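Side-chain contacts in putative tetR family transcription regulator (Shewanella loihica, PDB 3PPB), which probably binds DNA through a predicted helix-turn-helix motif and regulates transcription, as expected of a tetR-family protein: residues D85-Q88 / L89-A93; A164-Y167 / F168-H171; W175-A178 / H179-S182; A183-A186 / L187-N190. All blocks are in the same frame, centred on the assembly; numbering follows the deposited sequence. Where two conformers were deposited one is given.

Interaction 1: D85-Q88 / L89-A93; sequences DAEQ and LWFAA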
loop_
_atom_site.group_PDB
_atom_site.type_symbol
_atom_site.label_atom_id
_atom_site.label_comp_id
_atom_site.label_asym_id
_atom_site.label_seq_id
_atom_site.Cartn_x
_atom_site.Cartn_y
_atom_site.Cartn_z
ATOM N N ASP A 85 6.885 22.558 8.471
ATOM C CA ASP A 85 7.097 22.223 7.055
ATOM C C ASP A 85 6.567 20.827 6.763
ATOM O O ASP A 85 5.903 20.639 5.736
ATOM C CB ASP A 85 8.584 22.306 6.660
ATOM C CG ASP A 85 9.243 23.680 6.773
ATOM O OD1 ASP A 85 8.515 24.689 6.841
ATOM O OD2 ASP A 85 10.486 23.738 6.799
ATOM N N ALA A 86 6.853 19.856 7.682
ATOM C CA ALA A 86 6.383 18.472 7.568
ATOM C C ALA A 86 4.851 18.455 7.533
ATOM O O ALA A 86 4.281 17.735 6.732
ATOM C CB ALA A 86 6.897 17.629 8.728
ATOM N N GLU A 87 4.197 19.312 8.355
ATOM C CA GLU A 87 2.740 19.457 8.390
ATOM C C GLU A 87 2.202 19.998 7.067
ATOM O O GLU A 87 1.245 19.431 6.534
ATOM C CB GLU A 87 2.333 20.352 9.553
ATOM C CG GLU A 87 0.841 20.371 9.816
ATOM C CD GLU A 87 0.517 21.246 11.002
ATOM O OE1 GLU A 87 0.977 22.411 11.026
ATOM O OE2 GLU A 87 -0.129 20.738 11.945
ATOM N N GLN A 88 2.812 21.083 6.537
ATOM C CA GLN A 88 2.451 21.672 5.241
ATOM C C GLN A 88 2.635 20.643 4.122
ATOM O O GLN A 88 1.781 20.557 3.240
ATOM C CB GLN A 88 3.319 22.906 4.920
ATOM C CG GLN A 88 3.151 24.138 5.787
ATOM C CD GLN A 88 4.100 25.239 5.312
ATOM O OE1 GLN A 88 3.904 25.858 4.257
ATOM N NE2 GLN A 88 5.178 25.491 6.061
ATOM N N LEU A 89 3.754 19.862 4.145
ATOM C CA LEU A 89 4.016 18.867 3.100
ATOM C C LEU A 89 2.991 17.743 3.150
ATOM O O LEU A 89 2.513 17.306 2.108
ATOM C CB LEU A 89 5.423 18.279 3.214
ATOM C CG LEU A 89 6.567 19.152 2.659
ATOM C CD1 LEU A 89 7.863 18.750 3.256
ATOM C CD2 LEU A 89 6.642 19.094 1.124
ATOM N N TRP A 90 2.659 17.281 4.371
ATOM C CA TRP A 90 1.687 16.213 4.587
ATOM C C TRP A 90 0.298 16.638 4.081
ATOM O O TRP A 90 -0.318 15.897 3.319
ATOM C CB TRP A 90 1.649 15.871 6.074
ATOM C CG TRP A 90 0.596 14.879 6.447
ATOM C CD1 TRP A 90 -0.595 15.135 7.053
ATOM C CD2 TRP A 90 0.624 13.468 6.195
ATOM N NE1 TRP A 90 -1.274 13.962 7.270
ATOM C CE2 TRP A 90 -0.556 12.924 6.737
ATOM C CE3 TRP A 90 1.540 12.605 5.561
ATOM C CZ2 TRP A 90 -0.839 11.556 6.686
ATOM C CZ3 TRP A 90 1.260 11.251 5.518
ATOM C CH2 TRP A 90 0.093 10.739 6.085
ATOM N N PHE A 91 -0.172 17.839 4.469
ATOM C CA PHE A 91 -1.494 18.271 4.038
ATOM C C PHE A 91 -1.501 18.656 2.546
ATOM O O PHE A 91 -2.520 18.428 1.895
ATOM C CB PHE A 91 -2.091 19.351 4.946
ATOM C CG PHE A 91 -2.473 18.776 6.302
ATOM C CD1 PHE A 91 -3.362 17.700 6.400
ATOM C CD2 PHE A 91 -1.939 19.296 7.476
ATOM C CE1 PHE A 91 -3.687 17.141 7.647
ATOM C CE2 PHE A 91 -2.304 18.766 8.727
ATOM C CZ PHE A 91 -3.172 17.687 8.803
ATOM N N ALA A 92 -0.366 19.109 1.977
ATOM C CA ALA A 92 -0.273 19.361 0.522
ATOM C C ALA A 92 -0.357 18.047 -0.253
ATOM O O ALA A 92 -0.967 18.005 -1.321
ATOM C CB ALA A 92 1.028 20.071 0.169
ATOM N N ALA A 93 0.262 16.977 0.287
ATOM C CA ALA A 93 0.249 15.636 -0.336
ATOM C C ALA A 93 -1.178 15.074 -0.332
ATOM O O ALA A 93 -1.660 14.596 -1.359
ATOM C CB ALA A 93 1.213 14.695 0.404
#

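Interaction 2: A164-Y167 / F168-H171; sequences ATRY and FVDH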
loop_
_atom_site.group_PDB
_atom_site.type_symbol
_atom_site.label_atom_id
_atom_site.label_comp_id
_atom_site.label_asym_id
_atom_site.label_seq_id
_atom_site.Cartn_x
_atom_site.Cartn_y
_atom_site.Cartn_z
ATOM N N ALA A 164 -3.495 6.922 4.764
ATOM C CA ALA A 164 -4.332 8.104 5.025
ATOM C C ALA A 164 -5.148 8.474 3.793
ATOM O O ALA A 164 -6.311 8.848 3.936
ATOM C CB ALA A 164 -3.475 9.296 5.488
ATOM N N THR A 165 -4.579 8.314 2.593
ATOM C CA THR A 165 -5.295 8.640 1.357
ATOM C C THR A 165 -6.322 7.557 1.017
ATOM O O THR A 165 -7.351 7.893 0.455
ATOM C CB THR A 165 -4.348 8.948 0.219
ATOM O OG1 THR A 165 -3.488 7.839 -0.030
ATOM C CG2 THR A 165 -3.538 10.216 0.479
ATOM N N ARG A 166 -6.080 6.286 1.404
ATOM C CA ARG A 166 -7.057 5.203 1.276
ATOM C C ARG A 166 -8.261 5.569 2.145
ATOM O O ARG A 166 -9.392 5.556 1.679
ATOM C CB ARG A 166 -6.435 3.857 1.758
ATOM C CG ARG A 166 -7.419 2.676 1.997
ATOM C CD ARG A 166 -7.803 1.978 0.696
ATOM N NE ARG A 166 -8.772 2.766 -0.068
ATOM C CZ ARG A 166 -8.602 3.173 -1.321
ATOM N NH1 ARG A 166 -7.515 2.827 -1.998
ATOM N NH2 ARG A 166 -9.527 3.917 -1.914
ATOM N N TYR A 167 -7.986 5.947 3.409
ATOM C CA TYR A 167 -8.976 6.345 4.407
ATOM C C TYR A 167 -9.828 7.520 3.915
ATOM O O TYR A 167 -11.061 7.452 3.992
ATOM C CB TYR A 167 -8.258 6.719 5.725
ATOM C CG TYR A 167 -9.169 7.097 6.869
ATOM C CD1 TYR A 167 -9.868 6.126 7.583
ATOM C CD2 TYR A 167 -9.353 8.429 7.226
ATOM C CE1 TYR A 167 -10.717 6.472 8.635
ATOM C CE2 TYR A 167 -10.204 8.785 8.266
ATOM C CZ TYR A 167 -10.854 7.799 8.995
ATOM O OH TYR A 167 -11.661 8.125 10.061
ATOM N N PHE A 168 -9.190 8.605 3.430
ATOM C CA PHE A 168 -9.939 9.775 3.029
ATOM C C PHE A 168 -10.671 9.584 1.711
ATOM O O PHE A 168 -11.701 10.217 1.529
ATOM C CB PHE A 168 -9.064 11.026 3.013
ATOM C CG PHE A 168 -8.686 11.483 4.422
ATOM C CD1 PHE A 168 -9.668 11.865 5.333
ATOM C CD2 PHE A 168 -7.353 11.565 4.814
ATOM C CE1 PHE A 168 -9.330 12.292 6.622
ATOM C CE2 PHE A 168 -7.004 11.978 6.121
ATOM C CZ PHE A 168 -8.001 12.349 7.010
ATOM N N VAL A 169 -10.208 8.683 0.830
ATOM C CA VAL A 169 -10.926 8.404 -0.419
ATOM C C VAL A 169 -12.150 7.539 -0.066
ATOM O O VAL A 169 -13.224 7.737 -0.640
ATOM C CB VAL A 169 -10.014 7.766 -1.496
ATOM C CG1 VAL A 169 -10.839 7.184 -2.664
ATOM C CG2 VAL A 169 -8.975 8.782 -1.995
ATOM N N ASP A 170 -12.000 6.611 0.906
ATOM C CA ASP A 170 -13.108 5.749 1.359
ATOM C C ASP A 170 -14.153 6.543 2.143
ATOM O O ASP A 170 -15.328 6.185 2.131
ATOM C CB ASP A 170 -12.589 4.612 2.274
ATOM C CG ASP A 170 -11.787 3.502 1.615
ATOM O OD1 ASP A 170 -11.713 3.480 0.359
ATOM O OD2 ASP A 170 -11.223 2.656 2.360
ATOM N N HIS A 171 -13.709 7.561 2.890
ATOM C CA HIS A 171 -14.584 8.396 3.735
ATOM C C HIS A 171 -14.340 9.873 3.364
ATOM O O HIS A 171 -13.716 10.602 4.143
ATOM C CB HIS A 171 -14.275 8.132 5.227
ATOM C CG HIS A 171 -14.230 6.684 5.583
ATOM N ND1 HIS A 171 -15.391 5.934 5.694
ATOM C CD2 HIS A 171 -13.164 5.879 5.792
ATOM C CE1 HIS A 171 -14.995 4.701 5.967
ATOM N NE2 HIS A 171 -13.661 4.625 6.065
#

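Interaction 3: W175-A178 / H179-S182; sequences WQQA and HERS. With PG4 (tetraethylene glycol), chain L.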
loop_
_atom_site.group_PDB
_atom_site.type_symbol
_atom_site.label_atom_id
_atom_site.label_comp_id
_atom_site.label_asym_id
_atom_site.label_seq_id
_atom_site.Cartn_x
_atom_site.Cartn_y
_atom_site.Cartn_z
ATOM N N TRP A 175 -12.498 13.978 5.325
ATOM C CA TRP A 175 -11.437 14.876 4.861
ATOM C C TRP A 175 -11.841 16.335 5.143
ATOM O O TRP A 175 -10.982 17.196 5.277
ATOM C CB TRP A 175 -11.138 14.636 3.351
ATOM C CG TRP A 175 -10.223 15.659 2.721
ATOM C CD1 TRP A 175 -10.556 16.565 1.755
ATOM C CD2 TRP A 175 -8.835 15.912 3.051
ATOM N NE1 TRP A 175 -9.464 17.356 1.448
ATOM C CE2 TRP A 175 -8.404 16.995 2.250
ATOM C CE3 TRP A 175 -7.932 15.361 3.985
ATOM C CZ2 TRP A 175 -7.116 17.537 2.352
ATOM C CZ3 TRP A 175 -6.650 15.882 4.061
ATOM C CH2 TRP A 175 -6.248 16.950 3.244
ATOM N N GLN A 176 -13.149 16.592 5.282
ATOM C CA GLN A 176 -13.703 17.922 5.598
ATOM C C GLN A 176 -13.680 18.200 7.097
ATOM O O GLN A 176 -14.019 19.308 7.511
ATOM C CB GLN A 176 -15.162 18.040 5.088
ATOM C CG GLN A 176 -15.332 17.893 3.566
ATOM C CD GLN A 176 -14.474 18.831 2.743
ATOM O OE1 GLN A 176 -14.342 20.027 3.036
ATOM N NE2 GLN A 176 -13.844 18.296 1.707
ATOM N N GLN A 177 -13.285 17.194 7.916
ATOM C CA GLN A 177 -13.281 17.321 9.373
ATOM C C GLN A 177 -11.853 17.504 9.873
ATOM O O GLN A 177 -11.048 16.585 9.787
ATOM C CB GLN A 177 -13.964 16.099 10.018
ATOM C CG GLN A 177 -15.451 15.974 9.652
ATOM C CD GLN A 177 -16.096 14.631 9.948
ATOM O OE1 GLN A 177 -15.486 13.680 10.436
ATOM N NE2 GLN A 177 -17.372 14.521 9.652
ATOM N N ALA A 178 -11.555 18.696 10.420
ATOM C CA ALA A 178 -10.245 19.081 10.948
ATOM C C ALA A 178 -9.714 18.062 11.988
ATOM O O ALA A 178 -8.528 17.834 11.999
ATOM C CB ALA A 178 -10.329 20.463 11.564
ATOM N N HIS A 179 -10.591 17.455 12.853
ATOM C CA HIS A 179 -10.144 16.484 13.856
ATOM C C HIS A 179 -9.542 15.249 13.148
ATOM O O HIS A 179 -8.523 14.729 13.594
ATOM C CB HIS A 179 -11.257 16.139 14.897
ATOM C CG HIS A 179 -12.265 15.093 14.501
ATOM N ND1 HIS A 179 -13.383 15.409 13.736
ATOM C CD2 HIS A 179 -12.327 13.780 14.841
ATOM C CE1 HIS A 179 -14.053 14.273 13.594
ATOM N NE2 HIS A 179 -13.450 13.263 14.232
ATOM N N GLU A 180 -10.158 14.811 12.028
ATOM C CA GLU A 180 -9.684 13.658 11.245
ATOM C C GLU A 180 -8.363 14.004 10.592
ATOM O O GLU A 180 -7.443 13.211 10.642
ATOM C CB GLU A 180 -10.707 13.245 10.175
ATOM C CG GLU A 180 -12.053 12.802 10.745
ATOM C CD GLU A 180 -12.167 11.342 11.152
ATOM O OE1 GLU A 180 -11.315 10.528 10.729
ATOM O OE2 GLU A 180 -13.117 11.007 11.894
ATOM N N ARG A 181 -8.255 15.200 9.992
ATOM C CA ARG A 181 -7.019 15.660 9.344
ATOM C C ARG A 181 -5.879 15.769 10.359
ATOM O O ARG A 181 -4.786 15.265 10.095
ATOM C CB ARG A 181 -7.250 17.014 8.656
ATOM C CG ARG A 181 -8.256 16.919 7.511
ATOM C CD ARG A 181 -8.086 18.038 6.493
ATOM N NE ARG A 181 -8.185 19.362 7.100
ATOM C CZ ARG A 181 -9.318 20.019 7.302
ATOM N NH1 ARG A 181 -10.474 19.489 6.930
ATOM N NH2 ARG A 181 -9.304 21.211 7.874
ATOM N N SER A 182 -6.141 16.392 11.521
ATOM C CA SER A 182 -5.138 16.542 12.567
ATOM C C SER A 182 -4.658 15.187 13.058
ATOM O O SER A 182 -3.454 15.017 13.240
ATOM C CB SER A 182 -5.684 17.350 13.735
ATOM O OG SER A 182 -5.861 18.679 13.288
HETATM O O1 PG4 L . -10.982 19.619 3.927
HETATM C C1 PG4 L . -10.771 20.671 2.967
HETATM C C2 PG4 L . -9.281 20.694 2.692
HETATM O O2 PG4 L . -8.571 20.551 3.911
HETATM C C3 PG4 L . -7.545 21.532 3.876
HETATM C C4 PG4 L . -6.229 20.922 4.285
HETATM O O3 PG4 L . -6.221 20.947 5.718
HETATM C C5 PG4 L . -5.117 21.722 6.209
HETATM C C6 PG4 L . -4.779 21.371 7.679
HETATM O O4 PG4 L . -5.954 21.243 8.477
HETATM C C7 PG4 L . -5.742 20.146 9.304
HETATM C C8 PG4 L . -5.901 20.669 10.699
HETATM O O5 PG4 L . -7.284 20.958 10.829
HETATM O O HOH W 1 -15.699 11.361 11.568
#

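Interaction 4: A183-A186 / L187-N190; sequences ASFA and LFWN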
loop_
_atom_site.group_PDB
_atom_site.type_symbol
_atom_site.label_atom_id
_atom_site.label_comp_id
_atom_site.label_asym_id
_atom_site.label_seq_id
_atom_site.Cartn_x
_atom_site.Cartn_y
_atom_site.Cartn_z
ATOM N N ALA A 183 -5.585 14.214 13.223
ATOM C CA ALA A 183 -5.232 12.863 13.682
ATOM C C ALA A 183 -4.311 12.194 12.677
ATOM O O ALA A 183 -3.344 11.555 13.085
ATOM C CB ALA A 183 -6.494 12.034 13.901
ATOM N N SER A 184 -4.550 12.399 11.365
ATOM C CA SER A 184 -3.711 11.799 10.314
ATOM C C SER A 184 -2.294 12.336 10.391
ATOM O O SER A 184 -1.372 11.534 10.295
ATOM C CB SER A 184 -4.306 11.981 8.912
ATOM O OG SER A 184 -4.088 13.284 8.396
ATOM N N PHE A 185 -2.101 13.644 10.574
ATOM C CA PHE A 185 -0.726 14.178 10.741
ATOM C C PHE A 185 -0.060 13.650 12.043
ATOM O O PHE A 185 1.144 13.360 12.051
ATOM C CB PHE A 185 -0.681 15.725 10.751
ATOM C CG PHE A 185 0.744 16.254 10.891
ATOM C CD1 PHE A 185 1.690 16.037 9.893
ATOM C CD2 PHE A 185 1.145 16.930 12.041
ATOM C CE1 PHE A 185 3.014 16.485 10.046
ATOM C CE2 PHE A 185 2.464 17.385 12.185
ATOM C CZ PHE A 185 3.387 17.175 11.176
ATOM N N ALA A 186 -0.840 13.542 13.137
ATOM C CA ALA A 186 -0.330 13.051 14.423
ATOM C C ALA A 186 0.245 11.637 14.273
ATOM O O ALA A 186 1.363 11.390 14.736
ATOM C CB ALA A 186 -1.425 13.084 15.482
ATOM N N LEU A 187 -0.465 10.738 13.541
ATOM C CA LEU A 187 0.013 9.364 13.306
ATOM C C LEU A 187 1.297 9.414 12.505
ATOM O O LEU A 187 2.226 8.699 12.827
ATOM C CB LEU A 187 -1.033 8.494 12.591
ATOM C CG LEU A 187 -2.231 8.035 13.453
ATOM C CD1 LEU A 187 -3.445 7.811 12.602
ATOM C CD2 LEU A 187 -1.916 6.783 14.293
ATOM N N PHE A 188 1.368 10.302 11.498
ATOM C CA PHE A 188 2.543 10.461 10.634
ATOM C C PHE A 188 3.774 10.976 11.427
ATOM O O PHE A 188 4.833 10.349 11.382
ATOM C CB PHE A 188 2.200 11.410 9.478
ATOM C CG PHE A 188 3.363 11.753 8.581
ATOM C CD1 PHE A 188 3.864 10.824 7.677
ATOM C CD2 PHE A 188 3.925 13.026 8.602
ATOM C CE1 PHE A 188 4.918 11.160 6.818
ATOM C CE2 PHE A 188 4.994 13.352 7.765
ATOM C CZ PHE A 188 5.487 12.419 6.880
ATOM N N TRP A 189 3.631 12.124 12.124
ATOM C CA TRP A 189 4.701 12.742 12.885
ATOM C C TRP A 189 5.171 11.857 14.043
ATOM O O TRP A 189 6.382 11.666 14.201
ATOM C CB TRP A 189 4.261 14.123 13.431
ATOM C CG TRP A 189 5.392 14.841 14.119
ATOM C CD1 TRP A 189 5.572 14.989 15.465
ATOM C CD2 TRP A 189 6.527 15.472 13.488
ATOM N NE1 TRP A 189 6.742 15.680 15.714
ATOM C CE2 TRP A 189 7.350 15.981 14.517
ATOM C CE3 TRP A 189 6.929 15.655 12.143
ATOM C CZ2 TRP A 189 8.552 16.671 14.250
ATOM C CZ3 TRP A 189 8.108 16.350 11.885
ATOM C CH2 TRP A 189 8.896 16.862 12.931
ATOM N N ASN A 190 4.227 11.319 14.850
ATOM C CA ASN A 190 4.561 10.531 16.044
ATOM C C ASN A 190 5.271 9.224 15.721
ATOM O O ASN A 190 6.018 8.725 16.569
ATOM C CB ASN A 190 3.339 10.302 16.915
ATOM C CG ASN A 190 2.906 11.576 17.583
ATOM O OD1 ASN A 190 3.631 12.571 17.599
ATOM N ND2 ASN A 190 1.702 11.595 18.115
#

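Interaction 1: D85-Q88 / L89-A93
Glu87 and Phe91, one helical turn apart, make the side-chain part of this contact: the aliphatic CG of Glu87 rests 3.7 Å from CE2 of Phe91, and CD2 of the same ring comes to 3.3 Å from the carbonyl Glu87 O. The two side chains pass at a slant, with the carboxylate plane turned 35° from the ring. Phe91 reaches back over its own helix because CG stands beside the backbone N (chi1 -71°), whereas Glu87 keeps CG trans to its N (chi1 -170°) and runs on extended, so that methylene rather than carboxylate oxygen meets the ring. Beneath them the backbone is regular: Phe91 N bonds to Glu87 O at 3.0 Å, and Leu89 N to Asp85 O at 2.8 Å.

All this lies on helix 82-99 of the tetR-like, all-helical fold, and the close side is the one that faces other helices. There Trp90 is buried, its CD1 3.7 Å above one face of the Phe91 ring; its NE1 bonds Ser184 OG, and its indole stacks on Phe188. Leu89, whose CG sits 3.5 Å from Asp85 O, leans towards Ile72 of helix 53-74. Replacing Phe91 with an alanine would probably strip the cover from the Glu87 methylenes and open a gap beside Phe185 and Arg181 of helix 178-192. The looser side carries the partly exposed Gln88, whose extended chain leads away from the following turn towards Val76, while its carbonyl accepts Ala92 N at 2.9 Å.

Interaction 2: A164-Y167 / F168-H171
Asp170 OD1 is gripped by two nitrogens of Arg166: NE at 3.1 Å and NH2 at 3.2 Å both donate to this one oxygen, a side-on salt bridge across a turn of helix 150-170. The acceptor lies near the guanidinium plane, but both nitrogens approach from the same face of the carboxylate, about 40° out of its plane in the case of NE, and the two flat groups are 30° apart. Arg166 curls forward along the helix, bent at chi2 and chi3, which brings NE abreast of the carboxylate. NH2 also passes 3.6 Å from Val169 CG1. The remaining nitrogen, NH1, bonds to Met112 O of the second subunit, which ties this charged pair to the dimer contact.

The helix ends here: His171 is the first residue to leave helical backbone angles, although its N still bonds to Tyr167 O at 2.9 Å. Round this C-terminal turn Tyr167, Phe168 and His171 form an aromatic cluster. The Tyr167 edge points at the face of Phe168 in a T-shaped pair, with centroids 5.3 Å apart, planes at 76° and CD2 over the centre of the Phe168 ring. On Tyr167's own face lies His171 CD2, 3.8 Å from CD1 of the tyrosine. Tyr167 OH bonds to Glu180 and Arg174, and His171 NE2 to Glu151 of the second subunit, so polar ends fix two of the three rings. Phe168 instead turns to the interior, where it meets Trp175 edge-to-face and touches Met98 of helix 82-99.

Interaction 3: W175-A178 / H179-S182
Arg181 bends back across the start of its own helix to meet both the backbone and the indole of Trp175, six residues earlier, while a tetraethylene glycol molecule wraps its outer side. NH1 bonds to Trp175 O at 2.9 Å, fairly straight (160°) and with the oxygen close to the guanidinium plane. The aliphatic CD makes a CH-pi contact over the six-membered ring, 3.7 Å from its centroid; the guanidinium carbon CZ is too far for more than a weak cation-pi attraction. A bend at chi3 (-57°) swings the guanidinium off the extended stem, letting CD sit on the indole while NH1 reaches the carbonyl. The ring and guanidinium planes are 68° apart.

The glycol shares this site. Its O4 accepts from Arg181 NE at 3.2 Å and more weakly from NH2, and its O2 lies over both the indole and one guanidinium face; Ala178 approaches the other guanidinium face. Nearby, a water donates to Gln177 OE1 and to Glu180 OE2, each at 2.6 Å, joining two side chains that run alongside one another; Glu180 OE1 is hydrogen-bonded to Tyr167 OH. Ala178 O accepts twice from Ser182, from N at 2.8 Å and from OG at 3.1 Å, the two donors coming from opposite faces of the carbonyl plane. Gln177 occupies the N-cap position of helix 178-192, where Gln177 O takes Arg181 N as the first full helical turn closes: this is a helix N-terminus, tied by one arginine to the loop before it.

Interaction 4: A183-A186 / L187-N190
Phe185 lies against Phe188 and Trp189 at once, using a different part of its ring for each. CE1 meets the edge of the Phe188 ring, 3.9 Å from CD2 and close to that ring's plane, the two side chains being inclined to each other. Trp189 CB stands over one face of the Phe185 ring, toward the rim near CZ and CE2, in a CH-pi contact 4.2 Å from the centroid and 23° off the ring normal. Phe185 and the indole point the same way with planes 27° apart, yet they are slid so far that the rings barely overlap. Phe185 reaches its partners because its CG is trans to the backbone N (chi1 -179°), which carries the ring beside the next turn. With a residue as small as alanine in place of Phe185, Trp189 CB and the edge of Phe188 would probably lose their cover, and both aromatic side chains would be less firmly fixed.

Ala186 is the second well-covered residue. Its carbonyl accepts Asn190 N at 2.9 Å and lies against the side chain of the same residue, with Asn190 CB only 3.1 Å from Ala186 O. Leu187 leans back the other way, CG 3.7 Å from Ala183 O. Through Phe185 the backbone bond is nearly straight, Trp189 N to Phe185 O at 2.8 Å.

Helix 178-192 packs on helix 82-99 through Phe185, Phe188 and Trp189, on Cys157 and Gln160 of helix 150-170 through Phe188, and on Tyr148 of the second subunit through Ala183, Ala186, Leu187 and Asn190.

Interactions 2 and 4 are buried and both touch the second subunit, but by different chemistry: interaction 2 brings a salt bridge and polar ring ends to the interface, interaction 4 packs chiefly apolar side chains round Tyr148 of that subunit. Interaction 1, partly buried, does not reach the second subunit; it faces interaction 4 where helices 82-99 and 178-192 interlock, Phe185 CE1 lying 3.4 Å from Glu87 CA. Interaction 3 is the surface member, rich in polar groups, water and glycol, though its Glu180 also packs on Pro149 of the second subunit. It shares helix 178-192 with interaction 4 and reaches interaction 2 through Tyr167 OH and Glu180 OE1, 2.5 Å apart.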